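Local coordinates for protein endo-N-acetyl-beta-D-glucosaminidase (Hypocrea jecorina, PDB 4AC1) that probably cleaves the chitobiose core of N-linked glycans, as the family 18 endo-N-acetyl-beta-D-glucosaminidase responsible for deglycosylating the fungus's own cellulases, at residues 158-163 / 205-211; 185-191 / 215-221. All coordinates share one frame; numbering follows the deposited sequence.

Contact 1 of 2, residues 158-163 / 205-211; sequences ASALED and RIVANGF. With ZN (zinc ion), chain I.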
ATOM      1  N   ALA A 158      10.681   6.467  -1.789  1.00  4.77           N
ATOM      2  CA  ALA A 158      11.213   7.259  -0.683  1.00  4.79           C
ATOM      3  C   ALA A 158      11.772   8.621  -1.114  1.00  4.86           C
ATOM      4  O   ALA A 158      11.457   9.635  -0.495  1.00  5.62           O
ATOM      5  CB  ALA A 158      12.266   6.465   0.083  1.00  4.71           C
ATOM      6  N   SER A 159      12.570   8.642  -2.186  1.00  4.59           N
ATOM      7  CA  SER A 159      13.181   9.876  -2.687  1.00  4.75           C
ATOM      8  C   SER A 159      12.134  10.914  -3.113  1.00  4.84           C
ATOM      9  O   SER A 159      12.434  12.100  -3.178  1.00  5.05           O
ATOM     10  CB  SER A 159      14.164   9.585  -3.823  1.00  5.33           C
ATOM     11  OG  SER A 159      13.556   8.773  -4.803  1.00  5.56           O
ATOM     12  N   ALA A 160      10.913  10.483  -3.416  1.00  5.02           N
ATOM     13  CA  ALA A 160       9.847  11.434  -3.769  1.00  5.31           C
ATOM     14  C   ALA A 160       9.397  12.283  -2.586  1.00  5.22           C
ATOM     15  O   ALA A 160       8.769  13.329  -2.772  1.00  5.67           O
ATOM     16  CB  ALA A 160       8.664  10.715  -4.387  1.00  5.57           C
ATOM     17  N   LEU A 161       9.737  11.839  -1.383  1.00  5.15           N
ATOM     18  CA  LEU A 161       9.446  12.592  -0.159  1.00  5.63           C
ATOM     19  C   LEU A 161      10.660  13.403   0.311  1.00  6.36           C
ATOM     20  O   LEU A 161      10.638  14.020   1.383  1.00  6.76           O
ATOM     21  CB  LEU A 161       8.961  11.659   0.951  1.00  5.18           C
ATOM     22  CG  LEU A 161       7.735  10.791   0.644  1.00  4.87           C
ATOM     23  CD1 LEU A 161       7.280  10.077   1.895  1.00  6.30           C
ATOM     24  CD2 LEU A 161       6.605  11.589   0.012  1.00  4.90           C
ATOM     25  N   GLU A 162      11.709  13.384  -0.517  1.00  7.66           N
ATOM     26  CA  GLU A 162      12.974  14.088  -0.273  1.00  9.44           C
ATOM     27  C   GLU A 162      13.331  15.017  -1.437  1.00 10.12           C
ATOM     28  O   GLU A 162      14.516  15.226  -1.719  1.00 10.52           O
ATOM     29  CB  GLU A 162      14.102  13.075  -0.081  1.00 10.34           C
ATOM     30  CG  GLU A 162      13.879  12.119   1.078  1.00 11.18           C
ATOM     31  CD  GLU A 162      14.807  10.918   1.036  1.00 12.76           C
ATOM     32  OE1 GLU A 162      14.551   9.965   0.272  1.00 14.81           O
ATOM     33  OE2 GLU A 162      15.822  10.923   1.761  1.00 12.96           O
ATOM     34  N   ASP A 163      12.325  15.566  -2.114  1.00 10.20           N
ATOM     35  CA  ASP A 163      12.542  16.520  -3.214  1.00 11.17           C
ATOM     36  C   ASP A 163      13.353  15.936  -4.380  1.00 11.17           C
ATOM     37  O   ASP A 163      14.075  16.666  -5.078  1.00 11.58           O
ATOM     38  CB  ASP A 163      13.195  17.820  -2.695  1.00 11.47           C
ATOM     39  CG  ASP A 163      12.479  18.402  -1.483  1.00 12.15           C
ATOM     40  OD1 ASP A 163      11.230  18.433  -1.482  1.00 12.29           O
ATOM     41  OD2 ASP A 163      13.170  18.840  -0.528  1.00 14.28           O
ATOM     42  N   ARG A 205      15.574  12.180   6.826  1.00  6.75           N
ATOM     43  CA  ARG A 205      15.489  13.228   5.808  1.00  7.24           C
ATOM     44  C   ARG A 205      14.029  13.494   5.399  1.00  6.59           C
ATOM     45  O   ARG A 205      13.608  14.646   5.213  1.00  7.46           O
ATOM     46  CB  ARG A 205      16.354  12.862   4.599  1.00  7.48           C
ATOM     47  CG  ARG A 205      16.619  14.014   3.630  1.00  9.21           C
ATOM     48  CD  ARG A 205      17.571  13.613   2.496  1.00 10.15           C
ATOM     49  NE  ARG A 205      18.876  13.181   2.988  1.00 10.58           N
ATOM     50  CZ  ARG A 205      19.318  11.927   3.010  1.00 10.14           C
ATOM     51  NH1 ARG A 205      18.568  10.928   2.568  1.00 11.55           N
ATOM     52  NH2 ARG A 205      20.529  11.672   3.493  1.00 11.16           N
ATOM     53  N   ILE A 206      13.252  12.421   5.275  1.00  6.54           N
ATOM     54  CA  ILE A 206      11.844  12.544   4.930  1.00  6.28           C
ATOM     55  C   ILE A 206      11.095  13.306   6.038  1.00  6.88           C
ATOM     56  O   ILE A 206      10.316  14.221   5.757  1.00  7.15           O
ATOM     57  CB  ILE A 206      11.233  11.153   4.692  1.00  6.16           C
ATOM     58  CG1 ILE A 206      11.736  10.574   3.363  1.00  6.25           C
ATOM     59  CG2 ILE A 206       9.717  11.224   4.732  1.00  5.56           C
ATOM     60  CD1 ILE A 206      11.530   9.069   3.203  1.00  7.35           C
ATOM     61  N   VAL A 207      11.360  12.952   7.293  1.00  7.22           N
ATOM     62  CA  VAL A 207      10.725  13.635   8.426  1.00  8.19           C
ATOM     63  C   VAL A 207      11.086  15.126   8.435  1.00  8.55           C
ATOM     64  O   VAL A 207      10.218  15.983   8.641  1.00  8.86           O
ATOM     65  CB  VAL A 207      11.058  12.962   9.773  1.00  8.40           C
ATOM     66  CG1 VAL A 207      10.577  13.823  10.944  1.00  8.93           C
ATOM     67  CG2 VAL A 207      10.427  11.577   9.834  1.00  8.65           C
ATOM     68  N   ALA A 208      12.357  15.419   8.169  1.00  9.03           N
ATOM     69  CA  ALA A 208      12.840  16.806   8.113  1.00  9.57           C
ATOM     70  C   ALA A 208      12.236  17.590   6.943  1.00 10.35           C
ATOM     71  O   ALA A 208      12.220  18.817   6.964  1.00 10.62           O
ATOM     72  CB  ALA A 208      14.359  16.830   8.053  1.00 10.25           C
ATOM     73  N   ASN A 209      11.732  16.881   5.934  1.00  9.68           N
ATOM     74  CA  ASN A 209      11.069  17.487   4.777  1.00  9.75           C
ATOM     75  C   ASN A 209       9.553  17.669   4.975  1.00  9.74           C
ATOM     76  O   ASN A 209       8.828  17.966   4.027  1.00 10.47           O
ATOM     77  CB  ASN A 209      11.348  16.684   3.494  1.00  9.28           C
ATOM     78  CG  ASN A 209      11.243  17.540   2.242  1.00  8.74           C
ATOM     79  OD1 ASN A 209      11.576  18.734   2.264  1.00  9.93           O
ATOM     80  ND2 ASN A 209      10.787  16.946   1.146  1.00  7.29           N
ATOM     81  N   GLY A 210       9.077  17.474   6.206  1.00 10.03           N
ATOM     82  CA  GLY A 210       7.691  17.782   6.562  1.00 10.84           C
ATOM     83  C   GLY A 210       6.694  16.633   6.571  1.00 10.89           C
ATOM     84  O   GLY A 210       5.478  16.853   6.570  1.00 11.75           O
ATOM     85  N   PHE A 211       7.190  15.400   6.569  1.00 10.07           N
ATOM     86  CA  PHE A 211       6.309  14.230   6.631  1.00  9.66           C
ATOM     87  C   PHE A 211       6.438  13.597   8.006  1.00  9.67           C
ATOM     88  O   PHE A 211       7.495  13.064   8.342  1.00 11.23           O
ATOM     89  CB  PHE A 211       6.623  13.230   5.504  1.00  9.54           C
ATOM     90  CG  PHE A 211       6.436  13.806   4.129  1.00  7.96           C
ATOM     91  CD1 PHE A 211       5.179  13.810   3.519  1.00  8.10           C
ATOM     92  CD2 PHE A 211       7.508  14.379   3.451  1.00  7.31           C
ATOM     93  CE1 PHE A 211       5.003  14.376   2.256  1.00  8.02           C
ATOM     94  CE2 PHE A 211       7.337  14.937   2.192  1.00  6.61           C
ATOM     95  CZ  PHE A 211       6.081  14.941   1.595  1.00  6.52           C
TER
HETATM   96 ZN    ZN I1293      12.306  20.144   0.922  0.50  9.64          ZN
HETATM   97  O   HOH W   1      10.495  20.366   0.158  1.00 22.33           O
HETATM   98  O   HOH W   2      13.029  21.720  -0.173  1.00 20.13           O
HETATM   99  O   HOH W   3      14.257  20.076   1.899  1.00 22.37           O
HETATM  100  O   HOH W   4      11.831  21.444   2.266  1.00 27.48           O

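Contact 2 of 2, residues 185-191 / 215-221; sequences WYNTQFY and KVVAGQL. With ACT (acetate ion), chain D.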
ATOM      1  N   TRP A 185      -1.642   7.874   5.535  1.00  4.38           N
ATOM      2  CA  TRP A 185      -0.198   7.634   5.578  1.00  3.87           C
ATOM      3  C   TRP A 185       0.358   7.386   4.185  1.00  3.84           C
ATOM      4  O   TRP A 185      -0.400   7.255   3.207  1.00  3.84           O
ATOM      5  CB  TRP A 185       0.187   6.485   6.540  1.00  4.07           C
ATOM      6  CG  TRP A 185      -0.118   5.100   6.045  1.00  3.83           C
ATOM      7  CD1 TRP A 185       0.680   4.322   5.253  1.00  4.41           C
ATOM      8  CD2 TRP A 185      -1.296   4.322   6.316  1.00  4.71           C
ATOM      9  NE1 TRP A 185       0.080   3.117   5.004  1.00  4.59           N
ATOM     10  CE2 TRP A 185      -1.128   3.085   5.655  1.00  4.13           C
ATOM     11  CE3 TRP A 185      -2.476   4.549   7.045  1.00  4.58           C
ATOM     12  CZ2 TRP A 185      -2.099   2.085   5.677  1.00  4.86           C
ATOM     13  CZ3 TRP A 185      -3.432   3.546   7.083  1.00  6.03           C
ATOM     14  CH2 TRP A 185      -3.237   2.328   6.396  1.00  5.17           C
ATOM     15  N   TYR A 186       1.688   7.335   4.125  1.00  3.57           N
ATOM     16  CA  TYR A 186       2.438   7.076   2.911  1.00  3.80           C
ATOM     17  C   TYR A 186       3.159   5.735   3.036  1.00  3.46           C
ATOM     18  O   TYR A 186       3.997   5.549   3.933  1.00  4.26           O
ATOM     19  CB  TYR A 186       3.441   8.210   2.664  1.00  4.19           C
ATOM     20  CG  TYR A 186       2.803   9.582   2.547  1.00  4.30           C
ATOM     21  CD1 TYR A 186       2.276  10.016   1.330  1.00  5.58           C
ATOM     22  CD2 TYR A 186       2.731  10.447   3.648  1.00  5.45           C
ATOM     23  CE1 TYR A 186       1.676  11.252   1.213  1.00  6.59           C
ATOM     24  CE2 TYR A 186       2.127  11.708   3.532  1.00  5.72           C
ATOM     25  CZ  TYR A 186       1.620  12.099   2.307  1.00  6.50           C
ATOM     26  OH  TYR A 186       1.023  13.342   2.207  1.00  8.53           O
ATOM     27  N   ASN A 187       2.799   4.803   2.158  1.00  3.44           N
ATOM     28  CA  ASN A 187       3.458   3.504   2.044  1.00  3.73           C
ATOM     29  C   ASN A 187       4.749   3.736   1.288  1.00  4.06           C
ATOM     30  O   ASN A 187       4.794   3.661   0.058  1.00  4.51           O
ATOM     31  CB  ASN A 187       2.553   2.544   1.276  1.00  4.38           C
ATOM     32  CG  ASN A 187       1.335   2.154   2.069  1.00  3.72           C
ATOM     33  OD1 ASN A 187       1.454   1.556   3.144  1.00  5.09           O
ATOM     34  ND2 ASN A 187       0.154   2.509   1.556  1.00  5.49           N
ATOM     35  N   THR A 188       5.799   4.059   2.031  1.00  3.86           N
ATOM     36  CA  THR A 188       6.965   4.682   1.412  1.00  4.60           C
ATOM     37  C   THR A 188       7.947   3.615   0.936  1.00  3.80           C
ATOM     38  O   THR A 188       8.385   2.765   1.715  1.00  4.45           O
ATOM     39  CB  THR A 188       7.598   5.716   2.365  1.00  3.69           C
ATOM     40  OG1 THR A 188       6.605   6.672   2.757  1.00  5.05           O
ATOM     41  CG2 THR A 188       8.706   6.492   1.692  1.00  5.50           C
ATOM     42  N   GLN A 189       8.240   3.629  -0.364  1.00  3.78           N
ATOM     43  CA  GLN A 189       9.010   2.539  -0.961  1.00  4.51           C
ATOM     44  C   GLN A 189      10.519   2.766  -0.800  1.00  4.71           C
ATOM     45  O   GLN A 189      11.129   3.510  -1.578  1.00  4.85           O
ATOM     46  CB  GLN A 189       8.623   2.350  -2.432  1.00  4.51           C
ATOM     47  CG  GLN A 189       7.112   2.332  -2.678  1.00  6.16           C
ATOM     48  CD  GLN A 189       6.734   1.874  -4.074  1.00  5.44           C
ATOM     49  OE1 GLN A 189       7.339   0.942  -4.597  1.00  7.46           O
ATOM     50  NE2 GLN A 189       5.744   2.514  -4.683  1.00  6.37           N
ATOM     51  N   PHE A 190      11.101   2.137   0.227  1.00  5.10           N
ATOM     52  CA  PHE A 190      12.552   2.155   0.467  1.00  5.57           C
ATOM     53  C   PHE A 190      13.218   0.988  -0.270  1.00  5.71           C
ATOM     54  O   PHE A 190      13.808   0.078   0.343  1.00  6.26           O
ATOM     55  CB  PHE A 190      12.880   2.083   1.971  1.00  5.75           C
ATOM     56  CG  PHE A 190      12.470   3.310   2.762  1.00  5.54           C
ATOM     57  CD1 PHE A 190      11.167   3.451   3.251  1.00  4.74           C
ATOM     58  CD2 PHE A 190      13.400   4.309   3.047  1.00  6.38           C
ATOM     59  CE1 PHE A 190      10.801   4.572   3.988  1.00  6.03           C
ATOM     60  CE2 PHE A 190      13.046   5.433   3.788  1.00  5.75           C
ATOM     61  CZ  PHE A 190      11.740   5.561   4.265  1.00  6.14           C
ATOM     62  N   TYR A 191      13.118   1.019  -1.589  1.00  5.40           N
ATOM     63  CA  TYR A 191      13.689  -0.019  -2.441  1.00  5.40           C
ATOM     64  C   TYR A 191      13.726   0.467  -3.883  1.00  5.88           C
ATOM     65  O   TYR A 191      13.326   1.603  -4.159  1.00  5.80           O
ATOM     66  CB  TYR A 191      12.943  -1.355  -2.289  1.00  6.00           C
ATOM     67  CG  TYR A 191      11.426  -1.314  -2.293  1.00  4.55           C
ATOM     68  CD1 TYR A 191      10.696  -1.415  -3.484  1.00  5.07           C
ATOM     69  CD2 TYR A 191      10.712  -1.301  -1.086  1.00  4.61           C
ATOM     70  CE1 TYR A 191       9.284  -1.437  -3.485  1.00  5.31           C
ATOM     71  CE2 TYR A 191       9.319  -1.329  -1.070  1.00  4.90           C
ATOM     72  CZ  TYR A 191       8.610  -1.396  -2.262  1.00  5.19           C
ATOM     73  OH  TYR A 191       7.231  -1.431  -2.200  1.00  6.42           O
ATOM     74  N   LYS A 215       2.969   9.275   9.747  1.00  5.48           N
ATOM     75  CA  LYS A 215       2.463   9.077   8.383  1.00  5.47           C
ATOM     76  C   LYS A 215       3.469   8.439   7.432  1.00  5.21           C
ATOM     77  O   LYS A 215       3.159   8.253   6.261  1.00  5.29           O
ATOM     78  CB  LYS A 215       1.979  10.396   7.795  1.00  6.71           C
ATOM     79  CG  LYS A 215       0.887  11.051   8.593  1.00  9.13           C
ATOM     80  CD  LYS A 215       0.521  12.349   7.925  1.00 11.59           C
ATOM     81  CE  LYS A 215      -0.497  12.040   6.873  1.00 12.83           C
ATOM     82  NZ  LYS A 215      -1.041  13.251   6.212  1.00 13.43           N
ATOM     83  N   VAL A 216       4.660   8.107   7.917  1.00  4.76           N
ATOM     84  CA  VAL A 216       5.671   7.483   7.054  1.00  4.87           C
ATOM     85  C   VAL A 216       5.843   6.013   7.449  1.00  4.65           C
ATOM     86  O   VAL A 216       6.465   5.692   8.466  1.00  4.92           O
ATOM     87  CB  VAL A 216       7.021   8.240   7.096  1.00  5.07           C
ATOM     88  CG1 VAL A 216       7.996   7.610   6.116  1.00  5.21           C
ATOM     89  CG2 VAL A 216       6.811   9.705   6.756  1.00  6.47           C
ATOM     90  N   VAL A 217       5.228   5.142   6.663  1.00  3.57           N
ATOM     91  CA  VAL A 217       5.381   3.696   6.788  1.00  4.05           C
ATOM     92  C   VAL A 217       6.594   3.277   5.966  1.00  4.06           C
ATOM     93  O   VAL A 217       6.741   3.655   4.798  1.00  4.93           O
ATOM     94  CB  VAL A 217       4.103   2.972   6.294  1.00  4.60           C
ATOM     95  CG1 VAL A 217       4.351   1.504   6.037  1.00  3.95           C
ATOM     96  CG2 VAL A 217       2.999   3.134   7.317  1.00  4.45           C
ATOM     97  N   ALA A 218       7.486   2.537   6.621  1.00  4.20           N
ATOM     98  CA  ALA A 218       8.704   2.019   5.984  1.00  4.48           C
ATOM     99  C   ALA A 218       8.425   0.808   5.116  1.00  4.27           C
ATOM    100  O   ALA A 218       8.259  -0.310   5.616  1.00  4.86           O
ATOM    101  CB  ALA A 218       9.736   1.705   7.026  1.00  5.60           C
ATOM    102  N   GLY A 219       8.368   1.033   3.810  1.00  4.10           N
ATOM    103  CA  GLY A 219       8.133  -0.034   2.865  1.00  4.64           C
ATOM    104  C   GLY A 219       9.358  -0.870   2.603  1.00  4.39           C
ATOM    105  O   GLY A 219      10.470  -0.335   2.458  1.00  5.16           O
ATOM    106  N   GLN A 220       9.131  -2.172   2.508  1.00  4.51           N
ATOM    107  CA  GLN A 220      10.186  -3.179   2.343  1.00  4.67           C
ATOM    108  C   GLN A 220       9.805  -4.249   1.334  1.00  4.84           C
ATOM    109  O   GLN A 220       8.673  -4.748   1.324  1.00  5.01           O
ATOM    110  CB  GLN A 220      10.443  -3.872   3.683  1.00  5.61           C
ATOM    111  CG  GLN A 220      11.077  -2.966   4.726  1.00  5.70           C
ATOM    112  CD  GLN A 220      12.541  -2.741   4.442  1.00  4.52           C
ATOM    113  OE1 GLN A 220      13.379  -3.556   4.826  1.00  7.58           O
ATOM    114  NE2 GLN A 220      12.857  -1.649   3.757  1.00  6.17           N
ATOM    115  N   LEU A 221      10.760  -4.614   0.490  1.00  4.74           N
ATOM    116  CA  LEU A 221      10.629  -5.846  -0.270  1.00  4.87           C
ATOM    117  C   LEU A 221      10.702  -7.037   0.692  1.00  4.04           C
ATOM    118  O   LEU A 221      11.533  -7.062   1.600  1.00  4.50           O
ATOM    119  CB  LEU A 221      11.738  -5.960  -1.324  1.00  4.65           C
ATOM    120  CG  LEU A 221      11.715  -4.947  -2.468  1.00  5.39           C
ATOM    121  CD1 LEU A 221      12.920  -5.169  -3.369  1.00  6.76           C
ATOM    122  CD2 LEU A 221      10.434  -5.038  -3.283  1.00  7.30           C
TER
HETATM  123  C   ACT D1288       4.764  -0.979  -4.435  1.00  9.20           C
HETATM  124  O   ACT D1288       5.783  -1.700  -4.368  1.00 10.04           O
HETATM  125  OXT ACT D1288       4.481  -0.523  -5.566  1.00  9.04           O
HETATM  126  CH3 ACT D1288       3.962  -0.669  -3.214  1.00 10.14           C
HETATM  127  O   HOH W   5      15.379  -0.733   2.425  1.00  6.90           O
HETATM  128  O   HOH W   6      13.308  -3.259   0.781  1.00  7.01           O

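Contact 1 of 2, residues 158-163 / 205-211
The CB and carbonyl O of Ala158 lie alongside Ile206 CD1, where the loop after strand 151-154 of the GH18 (beta/alpha)8 barrel lies against the C-terminal end of helix 201-208. The short 3-10 segment that begins at Ala158 brings Leu161 round to face the helix. Leu161 CB rests 3.8 Å from Ile206 CG1, while its CD2 methyl lies over one face of the Phe211 ring, 4.0 Å from the centroid and 21° off the normal, a CH-pi contact displaced toward the ring's rim. The carbonyl oxygen of Leu161 accepts a hydrogen bond of 2.9 Å from Asn209 ND2, whose donor stands above the carbonyl plane. At Glu162 the contact is both apolar and charged: CG packs 3.5 Å from Ile206 CG1, and beyond it OE2 meets the Arg205 guanidinium at its edge and in its plane, the carboxylate itself being tilted. This salt bridge, Glu162 OE2 to Arg205 NH1, measures 2.9 Å; Asp202 is a second acidic partner of the same nitrogen, so two carboxylates probably share its positive charge. The exposed Asp163 binds a zinc ion. Just past the helix, Asn209 carries CG anti to its own N (chi1 -154°), which directs the amide at Leu161 and Asp163 together. Both hydrogens of ND2 are used, one on Leu161 O and the other on Asp163 OD1 at 3.1 Å, the latter oxygen being met from above the carboxylate plane. With its rotation thus fixed, the amide presents its oxygen to the metal, its plane turned 84° from that of the carboxylate. Asp163 OD2 and Asn209 OD1 each bind the zinc at 2.1 Å, four waters complete its six ligands, and water 1 also donates a hydrogen bond to Asp163 OD1.

Contact 2 of 2, residues 185-191 / 215-221
Tyr186 N gives its hydrogen to Lys215 O at 2.8 Å, the first of the backbone bonds that zip the two strands together. Tyr186 O accepts from Val217 N at 3.0 Å and, weakly, from Thr188 OG1; Thr188 N donates to Val217 O. Gly219 N reaches Thr188 O at 2.7 Å, though the N-H...O angle is only 133°. A side chain on Gly219 would clash with that same oxygen. These are neighbouring parallel strands of the GH18 barrel, joined through helix 201-208 in a beta-alpha-beta crossover. Beside them Trp185 NE1 donates to Asn187 OD1 at 2.8 Å, in the indole plane but above the carbonyl plane, and Val217 CG2 packs against Trp185 CD1. Outside the two segments, Tyr186 OH bonds Gln176 and Lys215 NZ bonds Gly180 O and Gln176.

Past the strand, the bond from Phe190 N to Gly219 O is weak, at 3.4 Å; Gln220 NE2 gives the same oxygen a firmer one at 3.0 Å. Water 5 joins Gln220 NE2 to Phe190 O. Tyr191 CG sits between its backbone N and carbonyl carbon (chi1 45°), which puts the ring beside Leu221, with Leu221 CD2 over one face, 3.8 Å from the centroid, and Gln189 CB over the other. Tyr191 OH donates to O of an acetate ion, probably from the crystallisation liquor, at 2.6 Å, next to Gln189 OE1, which with Glu127 binds a zinc ion; Gln189 NE2 donates to Ala155 O. Replacing Tyr191 by an alanine would probably open a gap between Leu221 and Gln189 and cost the acetate its phenol donor.

The centres of contacts 1 and 2 are 11 Å apart, and helix 201-208, whose end lies in contact 1, is the crossover between the two strands of contact 2. Contact 2 lies in the barrel wall; contact 1 sits further out. Ala158 N probably hydrogen-bonds to Gln189 O at 3.0 Å, Leu161 CD1 packs 3.6 Å from Thr188 OG1, and Ile206 CD1 meets Phe190 CZ at 3.7 Å, making a continuous layer from barrel to surface. Each contact touches a different metal: the zinc held by Asp163 and Asn209 is 20.6 Å from Gln189 OE1, which with Glu127 binds another zinc, Asp125 lying close by, at the C-terminal ends of the strands, where family 18 enzymes have their active site.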